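Hypothetical protein SO2946 (Shewanella oneidensis, PDB 2A5Z) is of unknown function but binds magnesium and, with a jelly-roll fold resembling a carbohydrate-binding module, possibly recognises carbohydrate. Local coordinates at residues 139-144 / 229-234; 148-153 / 163-168; 159-164 / 171-176; 189-194 / 216-221. All coordinates share one frame; numbering follows the deposited sequence.

Interaction 1 (139-144 / 229-234); sequences GSTSIG and GFKTQC
The ammonium group of Lys231 is held by two backbone carbonyls of the 139-144 segment: NZ donates to Ser142 O at 3.0 Å and to Gly144 O at 2.9 Å. In both bonds the nitrogen stands above the carbonyl plane, about 40° out of it, so neither bond follows a lone-pair direction. Ser142 O has a second donor, Thr141 OG1 at 3.0 Å, and the two donors reach it from opposite faces of its plane. Gly144 O is also bound by Ser102 OG of strand 102-107. The lysine is buried, and a fully extended chain, with CG anti to the backbone N (chi1 -172°), carries its charge across to these carbonyls.

At the other end Gly139 and Gly229 form an antiparallel hydrogen-bonded pair, Gly229 N to Gly139 O 2.9 Å with an angle of 172° at the hydrogen. Both glycines sit at corners where the chain passes from one strand to the next in the curled antiparallel sheet of the jelly roll, and beyond them strands 140-142 and 230-234 spread apart. The lysine bridges the widening gap.

Packing fills the space between these two ends. Thr141 crosses the aliphatic part of Lys231 at about a right angle, its OG1 3.5 Å from Lys231 CD and its CG2 3.8 Å from the same carbon. Leu104 touches both side chains.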
loop_
_atom_site.group_PDB
_atom_site.type_symbol
_atom_site.label_atom_id
_atom_site.label_comp_id
_atom_site.label_asym_id
_atom_site.label_seq_id
_atom_site.Cartn_x
_atom_site.Cartn_y
_atom_site.Cartn_z
ATOM N N GLY C 139 9.351 -20.579 -5.132
ATOM C CA GLY C 139 8.296 -21.390 -5.722
ATOM C C GLY C 139 7.102 -21.455 -4.790
ATOM O O GLY C 139 6.858 -20.519 -4.030
ATOM N N SER C 140 6.358 -22.560 -4.855
ATOM C CA SER C 140 5.202 -22.773 -3.993
ATOM C C SER C 140 5.626 -23.407 -2.677
ATOM O O SER C 140 6.642 -24.107 -2.607
ATOM C CB SER C 140 4.152 -23.636 -4.687
ATOM O OG SER C 140 4.658 -24.923 -5.002
ATOM N N THR C 141 4.847 -23.158 -1.632
ATOM C CA THR C 141 5.213 -23.602 -0.291
ATOM C C THR C 141 4.035 -23.554 0.676
ATOM O O THR C 141 3.115 -22.741 0.520
ATOM C CB THR C 141 6.427 -22.788 0.279
ATOM O OG1 THR C 141 6.788 -23.289 1.574
ATOM C CG2 THR C 141 6.119 -21.292 0.372
ATOM N N SER C 142 4.052 -24.455 1.658
ATOM C CA SER C 142 3.191 -24.318 2.820
ATOM C C SER C 142 3.497 -22.958 3.432
ATOM O O SER C 142 4.653 -22.525 3.466
ATOM C CB SER C 142 3.496 -25.397 3.871
ATOM O OG SER C 142 3.705 -26.662 3.283
ATOM N N ILE C 143 2.454 -22.300 3.915
ATOM C CA ILE C 143 2.578 -21.023 4.605
ATOM C C ILE C 143 3.152 -21.188 6.030
ATOM O O ILE C 143 3.121 -22.282 6.608
ATOM C CB ILE C 143 1.188 -20.309 4.626
ATOM C CG1 ILE C 143 1.330 -18.803 4.414
ATOM C CG2 ILE C 143 0.353 -20.692 5.866
ATOM C CD1 ILE C 143 0.050 -18.130 3.914
ATOM N N GLY C 144 3.702 -20.099 6.567
ATOM C CA GLY C 144 4.034 -19.999 7.987
ATOM C C GLY C 144 5.042 -20.991 8.531
ATOM O O GLY C 144 6.130 -21.153 7.973
ATOM N N GLY C 229 6.140 -17.753 -4.048
ATOM C CA GLY C 229 7.094 -16.652 -3.992
ATOM C C GLY C 229 8.426 -17.038 -3.369
ATOM O O GLY C 229 9.073 -17.989 -3.807
ATOM N N PHE C 230 8.823 -16.298 -2.337
ATOM C CA PHE C 230 10.081 -16.521 -1.625
ATOM C C PHE C 230 9.787 -16.826 -0.166
ATOM O O PHE C 230 9.022 -16.106 0.482
ATOM C CB PHE C 230 10.970 -15.270 -1.736
ATOM C CG PHE C 230 12.134 -15.233 -0.764
ATOM C CD1 PHE C 230 13.345 -15.839 -1.079
ATOM C CD2 PHE C 230 12.019 -14.565 0.459
ATOM C CE1 PHE C 230 14.426 -15.792 -0.186
ATOM C CE2 PHE C 230 13.107 -14.512 1.361
ATOM C CZ PHE C 230 14.308 -15.127 1.027
ATOM N N LYS C 231 10.391 -17.893 0.349
ATOM C CA LYS C 231 10.284 -18.208 1.764
ATOM C C LYS C 231 11.632 -18.684 2.287
ATOM O O LYS C 231 12.241 -19.579 1.707
ATOM C CB LYS C 231 9.216 -19.281 2.008
ATOM C CG LYS C 231 8.910 -19.532 3.484
ATOM C CD LYS C 231 7.916 -20.665 3.662
ATOM C CE LYS C 231 7.653 -20.910 5.131
ATOM N NZ LYS C 231 6.978 -22.206 5.392
ATOM N N THR C 232 12.090 -18.091 3.382
ATOM C CA THR C 232 13.310 -18.551 4.035
ATOM C C THR C 232 12.979 -18.883 5.483
ATOM O O THR C 232 12.169 -18.202 6.112
ATOM C CB THR C 232 14.477 -17.539 3.887
ATOM O OG1 THR C 232 15.725 -18.192 4.143
ATOM C CG2 THR C 232 14.312 -16.326 4.813
ATOM N N GLN C 233 13.605 -19.939 5.993
ATOM C CA GLN C 233 13.155 -20.596 7.214
ATOM C C GLN C 233 14.313 -21.224 7.981
ATOM O O GLN C 233 15.296 -21.684 7.383
ATOM C CB GLN C 233 12.168 -21.705 6.851
ATOM C CG GLN C 233 11.395 -22.299 8.027
ATOM C CD GLN C 233 10.243 -23.153 7.563
ATOM O OE1 GLN C 233 10.361 -23.877 6.578
ATOM N NE2 GLN C 233 9.114 -23.061 8.254
ATOM N N CYS C 234 14.179 -21.254 9.305
ATOM C CA CYS C 234 15.120 -21.974 10.156
ATOM C C CYS C 234 14.429 -23.197 10.744
ATOM O O CYS C 234 13.378 -23.074 11.365
ATOM C CB CYS C 234 15.659 -21.077 11.266
ATOM S SG CYS C 234 16.955 -21.881 12.246
#

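Interaction 2 (148-153 / 163-168); sequences SDRSGL and GIVKAS
The guanidinium of Arg150 lies against the isopropyl group of Val165, whose CG1 sits 3.7 Å above one face of the plane, offset toward its rim, with CG2 on that face too. The contact is part of an antiparallel ladder joining strands 150-151 and 159-166 in the curled sheet of the jelly roll. The two side chains run side by side on one face of the sheet, beginning with Arg150 CG 3.7 Å from Val165 CB. Arg150 takes the chi1 of 56° that sets CG between the backbone N and the carbonyl carbon, and its chain then extends along the valine to NE. NH2 bonds the carbonyl of Ile147, which restrains the end of the group.

Backbone bonds pair Arg150 with Val165, the straightest being Val165 N to Arg150 O at 2.8 Å and 175°. A second hydrogen-bonded pair joins Gly152 and Gly163, while Ser151 and Ile164 meet between them as a non-hydrogen-bonded pair on the opposite face.

The ladder frays into a loop at 167-168, where polar groups take over. Ser168 N reaches Ser148 O at 2.7 Å, in the carbonyl plane and on a lone pair. The Asp149 carboxylate is gripped through both oxygens, each met from above its plane: Ser148 OG donates to OD2, and Ala167 N to OD1 at 3.0 Å.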
loop_
_atom_site.group_PDB
_atom_site.type_symbol
_atom_site.label_atom_id
_atom_site.label_comp_id
_atom_site.label_asym_id
_atom_site.label_seq_id
_atom_site.Cartn_x
_atom_site.Cartn_y
_atom_site.Cartn_z
ATOM N N SER C 148 6.045 -29.014 5.174
ATOM C CA SER C 148 5.702 -30.302 4.577
ATOM C C SER C 148 5.596 -30.292 3.051
ATOM O O SER C 148 5.691 -31.345 2.419
ATOM C CB SER C 148 4.381 -30.793 5.161
ATOM O OG SER C 148 3.376 -29.846 4.875
ATOM N N ASP C 149 5.381 -29.116 2.466
ATOM C CA ASP C 149 5.152 -29.003 1.020
ATOM C C ASP C 149 5.889 -27.823 0.392
ATOM O O ASP C 149 5.869 -26.712 0.919
ATOM C CB ASP C 149 3.654 -28.871 0.726
ATOM C CG ASP C 149 2.860 -30.079 1.177
ATOM O OD1 ASP C 149 2.832 -31.079 0.430
ATOM O OD2 ASP C 149 2.254 -30.024 2.274
ATOM N N ARG C 150 6.527 -28.078 -0.746
ATOM C CA ARG C 150 7.207 -27.040 -1.513
ATOM C C ARG C 150 7.574 -27.542 -2.911
ATOM O O ARG C 150 7.684 -28.755 -3.149
ATOM C CB ARG C 150 8.457 -26.529 -0.782
ATOM C CG ARG C 150 9.447 -27.621 -0.425
ATOM C CD ARG C 150 10.494 -27.139 0.553
ATOM N NE ARG C 150 11.227 -28.259 1.132
ATOM C CZ ARG C 150 10.825 -28.942 2.201
ATOM N NH1 ARG C 150 11.551 -29.952 2.659
ATOM N NH2 ARG C 150 9.696 -28.619 2.810
ATOM N N SER C 151 7.776 -26.598 -3.820
ATOM C CA SER C 151 8.105 -26.912 -5.194
ATOM C C SER C 151 8.755 -25.689 -5.859
ATOM O O SER C 151 8.197 -24.589 -5.840
ATOM C CB SER C 151 6.833 -27.374 -5.921
ATOM O OG SER C 151 6.866 -27.007 -7.277
ATOM N N GLY C 152 9.950 -25.879 -6.413
ATOM C CA GLY C 152 10.670 -24.785 -7.071
ATOM C C GLY C 152 12.164 -24.940 -6.883
ATOM O O GLY C 152 12.671 -26.062 -6.867
ATOM N N LEU C 153 12.882 -23.825 -6.771
ATOM C CA LEU C 153 14.293 -23.894 -6.397
ATOM C C LEU C 153 14.398 -23.938 -4.879
ATOM O O LEU C 153 14.004 -22.995 -4.187
ATOM C CB LEU C 153 15.102 -22.723 -6.950
ATOM C CG LEU C 153 16.626 -22.910 -6.814
ATOM C CD1 LEU C 153 17.188 -23.753 -7.965
ATOM C CD2 LEU C 153 17.344 -21.571 -6.728
ATOM N N GLY C 163 13.240 -29.129 -7.144
ATOM C CA GLY C 163 12.615 -30.270 -6.502
ATOM C C GLY C 163 11.168 -30.069 -6.118
ATOM O O GLY C 163 10.646 -28.966 -6.185
ATOM N N ILE C 164 10.527 -31.169 -5.742
ATOM C CA ILE C 164 9.180 -31.167 -5.212
ATOM C C ILE C 164 9.203 -31.961 -3.918
ATOM O O ILE C 164 9.822 -33.024 -3.848
ATOM C CB ILE C 164 8.169 -31.764 -6.214
ATOM C CG1 ILE C 164 8.208 -30.982 -7.527
ATOM C CG2 ILE C 164 6.738 -31.762 -5.627
ATOM C CD1 ILE C 164 7.393 -31.585 -8.645
ATOM N N VAL C 165 8.570 -31.396 -2.889
ATOM C CA VAL C 165 8.374 -32.048 -1.602
ATOM C C VAL C 165 6.874 -32.018 -1.321
ATOM O O VAL C 165 6.240 -30.960 -1.379
ATOM C CB VAL C 165 9.163 -31.351 -0.453
ATOM C CG1 VAL C 165 8.740 -31.890 0.923
ATOM C CG2 VAL C 165 10.670 -31.513 -0.645
ATOM N N LYS C 166 6.313 -33.193 -1.048
ATOM C CA LYS C 166 4.894 -33.326 -0.748
ATOM C C LYS C 166 4.712 -34.215 0.460
ATOM O O LYS C 166 5.269 -35.309 0.518
ATOM C CB LYS C 166 4.148 -33.901 -1.945
ATOM C CG LYS C 166 3.919 -32.886 -3.048
ATOM C CD LYS C 166 3.335 -33.555 -4.264
ATOM C CE LYS C 166 2.784 -32.526 -5.215
ATOM N NZ LYS C 166 1.820 -33.198 -6.122
ATOM N N ALA C 167 3.937 -33.734 1.430
ATOM C CA ALA C 167 3.774 -34.424 2.709
ATOM C C ALA C 167 5.129 -34.849 3.286
ATOM O O ALA C 167 5.278 -35.957 3.803
ATOM C CB ALA C 167 2.834 -35.622 2.568
ATOM N N SER C 168 6.105 -33.951 3.163
ATOM C CA SER C 168 7.457 -34.117 3.719
ATOM C C SER C 168 8.353 -35.139 2.996
ATOM O O SER C 168 9.462 -35.427 3.451
ATOM C CB SER C 168 7.407 -34.395 5.233
ATOM O OG SER C 168 6.577 -33.449 5.879
#

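Interaction 3 (159-164 / 171-176); sequences NAFGGI and TETGST
Ile164 O collects several donors: Thr171 N at 3.1 Å, a water at 3.2 Å, and a weak approach from Thr171 OG1. The same water hydrogen-bonds Thr173 OG1, linking this carbonyl to a side chain two residues further along the partner strand. Ile164 N in turn donates to Glu172 O at 2.9 Å, so that one isoleucine pairs with two successive residues opposite. The shortest backbone bond of the pair follows at Gly174 N to Gly162 O, 2.7 Å with an angle of 169° at the hydrogen.

On one face the side chain of Ile164 meets both residues, one at each end. Its CG2 branch meets Thr171 OG1 at 3.3 Å, whereas CD1 at the other end of the side chain touches Glu172 OE1. With CG anti to the backbone N (chi1 -157°), the extended Glu172 chain passes the isoleucine, and its carboxylate is taken up by Tyr212 OH and by the backbone nitrogens of Thr215 and Ala216.

Phe161 projects on the other face of the strand, and two threonine methyl groups approach its ring obliquely from the same side. Thr173 CG2 approaches the ring at CD1, 3.8 Å away, while Thr176 lies alongside and brings its CG2 to CB and CD2. Thr176 CA meets Ala160 O in a CA-H...O contact of 3.2 Å. With Thr171 and Glu172 both facing Ile164, the arrangement is a classic beta bulge, set in the antiparallel hairpin of strands 159-166 and 169-178.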
loop_
_atom_site.group_PDB
_atom_site.type_symbol
_atom_site.label_atom_id
_atom_site.label_comp_id
_atom_site.label_asym_id
_atom_site.label_seq_id
_atom_site.Cartn_x
_atom_site.Cartn_y
_atom_site.Cartn_z
ATOM N N ASN C 159 23.425 -25.771 -0.617
ATOM C CA ASN C 159 23.066 -26.477 -1.848
ATOM C C ASN C 159 21.727 -26.039 -2.427
ATOM O O ASN C 159 20.720 -26.069 -1.732
ATOM C CB ASN C 159 23.037 -27.993 -1.601
ATOM C CG ASN C 159 24.404 -28.554 -1.261
ATOM O OD1 ASN C 159 25.393 -28.227 -1.911
ATOM N ND2 ASN C 159 24.462 -29.409 -0.243
ATOM N N ALA C 160 21.737 -25.640 -3.697
ATOM C CA ALA C 160 20.513 -25.315 -4.429
ATOM C C ALA C 160 20.153 -26.452 -5.381
ATOM O O ALA C 160 21.036 -27.081 -5.977
ATOM C CB ALA C 160 20.679 -24.016 -5.206
ATOM N N PHE C 161 18.854 -26.702 -5.526
ATOM C CA PHE C 161 18.368 -27.735 -6.425
ATOM C C PHE C 161 16.898 -27.520 -6.691
ATOM O O PHE C 161 16.170 -27.016 -5.829
ATOM C CB PHE C 161 18.593 -29.144 -5.849
ATOM C CG PHE C 161 18.028 -29.349 -4.459
ATOM C CD1 PHE C 161 16.773 -29.922 -4.280
ATOM C CD2 PHE C 161 18.763 -29.000 -3.336
ATOM C CE1 PHE C 161 16.250 -30.120 -2.995
ATOM C CE2 PHE C 161 18.250 -29.198 -2.044
ATOM C CZ PHE C 161 16.990 -29.757 -1.879
ATOM N N GLY C 162 16.471 -27.900 -7.889
ATOM C CA GLY C 162 15.059 -27.956 -8.218
ATOM C C GLY C 162 14.489 -29.209 -7.583
ATOM O O GLY C 162 15.173 -30.231 -7.474
ATOM N N GLY C 163 13.240 -29.129 -7.144
ATOM C CA GLY C 163 12.615 -30.270 -6.502
ATOM C C GLY C 163 11.168 -30.069 -6.118
ATOM O O GLY C 163 10.646 -28.966 -6.185
ATOM N N ILE C 164 10.527 -31.169 -5.742
ATOM C CA ILE C 164 9.180 -31.167 -5.212
ATOM C C ILE C 164 9.203 -31.961 -3.918
ATOM O O ILE C 164 9.822 -33.024 -3.848
ATOM C CB ILE C 164 8.169 -31.764 -6.214
ATOM C CG1 ILE C 164 8.208 -30.982 -7.527
ATOM C CG2 ILE C 164 6.738 -31.762 -5.627
ATOM C CD1 ILE C 164 7.393 -31.585 -8.645
ATOM N N THR C 171 9.543 -36.067 -3.688
ATOM C CA THR C 171 8.958 -36.819 -4.807
ATOM C C THR C 171 9.811 -36.704 -6.078
ATOM O O THR C 171 9.751 -37.560 -6.974
ATOM C CB THR C 171 7.509 -36.369 -5.113
ATOM O OG1 THR C 171 7.507 -35.012 -5.554
ATOM C CG2 THR C 171 6.620 -36.490 -3.880
ATOM N N GLU C 172 10.621 -35.654 -6.134
ATOM C CA GLU C 172 11.393 -35.319 -7.321
ATOM C C GLU C 172 12.517 -34.377 -6.904
ATOM O O GLU C 172 12.270 -33.394 -6.210
ATOM C CB GLU C 172 10.477 -34.615 -8.309
ATOM C CG GLU C 172 10.931 -34.677 -9.713
ATOM C CD GLU C 172 10.057 -33.843 -10.613
ATOM O OE1 GLU C 172 8.854 -34.158 -10.743
ATOM O OE2 GLU C 172 10.588 -32.877 -11.193
ATOM N N THR C 173 13.743 -34.668 -7.322
ATOM C CA THR C 173 14.898 -33.868 -6.914
ATOM C C THR C 173 15.912 -33.782 -8.048
ATOM O O THR C 173 16.402 -34.806 -8.532
ATOM C CB THR C 173 15.570 -34.453 -5.642
ATOM O OG1 THR C 173 14.613 -34.513 -4.579
ATOM C CG2 THR C 173 16.751 -33.608 -5.185
ATOM N N GLY C 174 16.220 -32.560 -8.472
ATOM C CA GLY C 174 17.256 -32.345 -9.483
ATOM C C GLY C 174 18.654 -32.437 -8.905
ATOM O O GLY C 174 18.826 -32.666 -7.700
ATOM N N SER C 175 19.653 -32.272 -9.767
ATOM C CA SER C 175 21.047 -32.226 -9.331
ATOM C C SER C 175 21.272 -30.943 -8.537
ATOM O O SER C 175 20.519 -29.975 -8.681
ATOM C CB SER C 175 22.003 -32.293 -10.532
ATOM O OG SER C 175 21.849 -31.155 -11.356
ATOM N N THR C 176 22.290 -30.927 -7.691
ATOM C CA THR C 176 22.502 -29.757 -6.851
ATOM C C THR C 176 23.553 -28.828 -7.436
ATOM O O THR C 176 24.488 -29.265 -8.103
ATOM C CB THR C 176 22.861 -30.124 -5.393
ATOM O OG1 THR C 176 24.200 -30.625 -5.342
ATOM C CG2 THR C 176 21.892 -31.162 -4.830
HETATM O O HOH W 1 12.929 -32.530 -3.495
#

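Interaction 4 (189-194 / 216-221); sequences FKMLTD and AAMFRA
A Met-aromatic contact joins the inner side of strand 184-191 to the loop between strands 208-213 and 226-228. Met218 brings its selenium to the edge of the Phe189 ring, 5.4 Å from the centroid and 84° off the ring normal. Its methyl arrives at the same edge, with CE 3.8 Å from Phe189 CZ and close to the ring plane. That methyl also rests on Met191, 3.7 Å from CG, so it fills the notch between two side chains that leave the strand on the same side; Met218 and Met191 are both selenomethionines. Met218 gets there with chi1 at 77°, which sets CG between its backbone N and carbonyl carbon, and with a final bend that swings CE toward the strand. The two methionine side chains cross at about a right angle.

Further along the loop, Arg220 meets the end of Met191. Its NH2 lies 3.4 Å from Met191 CE, and Met191 SE is in the guanidinium plane at its edge, 3.5 Å from NH2. No hydrogen bond crosses between the two segments; the arginine's polar partners lie just outside them and in the loop that holds Phe112. NE and NH1 form salt bridges with Asp195 and Asp222, and NH2 donates to Phe112 O, which together should set the rotation of the guanidinium beside the selenium.

Phe189 also meets the ring of Phe197 on the adjacent strand 197-203 and touches Ile228 of strand 226-228, while Met218 packs on Phe197 and on Ser151 of strand 150-151, so that the Met218 side chain touches strands of both sheets.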
loop_
_atom_site.group_PDB
_atom_site.type_symbol
_atom_site.label_atom_id
_atom_site.label_comp_id
_atom_site.label_asym_id
_atom_site.label_seq_id
_atom_site.Cartn_x
_atom_site.Cartn_y
_atom_site.Cartn_z
ATOM N N PHE C 189 11.352 -18.421 -11.424
ATOM C CA PHE C 189 10.469 -19.570 -11.364
ATOM C C PHE C 189 9.409 -19.352 -12.460
ATOM O O PHE C 189 8.832 -18.274 -12.567
ATOM C CB PHE C 189 9.858 -19.680 -9.954
ATOM C CG PHE C 189 8.778 -20.732 -9.824
ATOM C CD1 PHE C 189 9.036 -21.930 -9.175
ATOM C CD2 PHE C 189 7.495 -20.509 -10.338
ATOM C CE1 PHE C 189 8.041 -22.904 -9.041
ATOM C CE2 PHE C 189 6.496 -21.474 -10.224
ATOM C CZ PHE C 189 6.765 -22.669 -9.573
ATOM N N LYS C 190 9.188 -20.360 -13.300
ATOM C CA LYS C 190 8.253 -20.227 -14.422
ATOM C C LYS C 190 7.188 -21.323 -14.385
ATOM O O LYS C 190 7.500 -22.508 -14.467
ATOM C CB LYS C 190 9.011 -20.219 -15.762
ATOM C CG LYS C 190 8.141 -20.061 -17.026
ATOM C CD LYS C 190 7.296 -18.793 -16.999
ATOM C CE LYS C 190 6.840 -18.407 -18.397
ATOM N NZ LYS C 190 5.714 -17.449 -18.279
HETATM N N MSE C 191 5.934 -20.907 -14.240
HETATM C CA MSE C 191 4.777 -21.806 -14.253
HETATM C C MSE C 191 4.491 -22.212 -15.693
HETATM O O MSE C 191 4.358 -21.363 -16.571
HETATM C CB MSE C 191 3.569 -21.083 -13.639
HETATM C CG MSE C 191 2.250 -21.863 -13.560
HETATM SE SE MSE C 191 0.915 -20.942 -12.716
HETATM C CE MSE C 191 1.546 -20.837 -11.040
ATOM N N LEU C 192 4.409 -23.514 -15.934
ATOM C CA LEU C 192 4.152 -24.030 -17.272
ATOM C C LEU C 192 2.657 -24.323 -17.401
ATOM O O LEU C 192 1.960 -24.462 -16.390
ATOM C CB LEU C 192 5.025 -25.263 -17.558
ATOM C CG LEU C 192 6.544 -25.097 -17.338
ATOM C CD1 LEU C 192 7.290 -26.412 -17.578
ATOM C CD2 LEU C 192 7.165 -24.006 -18.198
ATOM N N THR C 193 2.171 -24.398 -18.639
ATOM C CA THR C 193 0.727 -24.525 -18.915
ATOM C C THR C 193 0.085 -25.831 -18.414
ATOM O O THR C 193 -1.146 -25.924 -18.338
ATOM C CB THR C 193 0.394 -24.340 -20.430
ATOM O OG1 THR C 193 1.227 -25.193 -21.223
ATOM C CG2 THR C 193 0.600 -22.895 -20.864
ATOM N N ASP C 194 0.913 -26.830 -18.100
ATOM C CA ASP C 194 0.453 -28.089 -17.501
ATOM C C ASP C 194 0.702 -28.158 -15.980
ATOM O O ASP C 194 0.547 -29.215 -15.364
ATOM C CB ASP C 194 1.093 -29.286 -18.209
ATOM C CG ASP C 194 2.626 -29.243 -18.187
ATOM O OD1 ASP C 194 3.212 -28.284 -17.635
ATOM O OD2 ASP C 194 3.253 -30.175 -18.736
ATOM N N ALA C 216 6.883 -33.812 -12.799
ATOM C CA ALA C 216 5.534 -33.781 -12.262
ATOM C C ALA C 216 5.077 -32.344 -12.017
ATOM O O ALA C 216 5.895 -31.415 -12.003
ATOM C CB ALA C 216 5.469 -34.589 -10.985
ATOM N N ALA C 217 3.769 -32.172 -11.822
ATOM C CA ALA C 217 3.192 -30.858 -11.543
ATOM C C ALA C 217 3.660 -30.329 -10.187
ATOM O O ALA C 217 3.889 -31.106 -9.255
ATOM C CB ALA C 217 1.681 -30.925 -11.591
HETATM N N MSE C 218 3.795 -29.006 -10.089
HETATM C CA MSE C 218 4.175 -28.338 -8.847
HETATM C C MSE C 218 3.213 -28.648 -7.693
HETATM O O MSE C 218 2.050 -29.034 -7.925
HETATM C CB MSE C 218 4.263 -26.818 -9.074
HETATM C CG MSE C 218 2.914 -26.067 -9.146
HETATM SE SE MSE C 218 3.069 -24.264 -9.347
HETATM C CE MSE C 218 3.582 -24.181 -11.057
ATOM N N PHE C 219 3.693 -28.487 -6.456
ATOM C CA PHE C 219 2.791 -28.420 -5.307
ATOM C C PHE C 219 1.861 -27.210 -5.456
ATOM O O PHE C 219 2.314 -26.093 -5.715
ATOM C CB PHE C 219 3.545 -28.318 -3.965
ATOM C CG PHE C 219 2.657 -27.876 -2.816
ATOM C CD1 PHE C 219 1.596 -28.681 -2.388
ATOM C CD2 PHE C 219 2.856 -26.642 -2.195
ATOM C CE1 PHE C 219 0.753 -28.271 -1.354
ATOM C CE2 PHE C 219 2.028 -26.220 -1.150
ATOM C CZ PHE C 219 0.971 -27.036 -0.729
ATOM N N ARG C 220 0.566 -27.445 -5.270
ATOM C CA ARG C 220 -0.426 -26.392 -5.378
ATOM C C ARG C 220 -1.516 -26.586 -4.335
ATOM O O ARG C 220 -2.008 -27.689 -4.152
ATOM C CB ARG C 220 -1.042 -26.367 -6.781
ATOM C CG ARG C 220 -2.142 -25.316 -6.948
ATOM C CD ARG C 220 -2.759 -25.315 -8.351
ATOM N NE ARG C 220 -1.911 -24.637 -9.341
ATOM C CZ ARG C 220 -1.896 -23.321 -9.559
ATOM N NH1 ARG C 220 -2.667 -22.501 -8.859
ATOM N NH2 ARG C 220 -1.101 -22.823 -10.487
ATOM N N ALA C 221 -1.858 -25.502 -3.645
ATOM C CA ALA C 221 -3.079 -25.419 -2.848
ATOM C C ALA C 221 -3.683 -24.054 -3.119
ATOM O O ALA C 221 -3.046 -23.019 -2.865
ATOM C CB ALA C 221 -2.789 -25.608 -1.367
#

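In the fold
Interactions 2 and 3 share Gly163 and Ile164: strand 159-166 pairs with 150-151 along one edge and with 169-178 along the other, and the centres of the two contacts are 9 Å apart. Interaction 1 continues the same curled sheet, since Ser140 N bonds Ser151 O at 2.9 Å and Ser142 N bonds Asp149 O at 3.0 Å. Interaction 4 brings the six-stranded sheet and the 216-221 loop up to all three. Phe219 O accepts from Ser140 OG at 2.7 Å, Phe219 CZ packs 3.6 Å from Asp149 CB, and the Ala216-Glu172 bond ties interaction 4 to interaction 3. All four lie away from the magnesium site of Asp54, Phe88, Gly89 and Asp247.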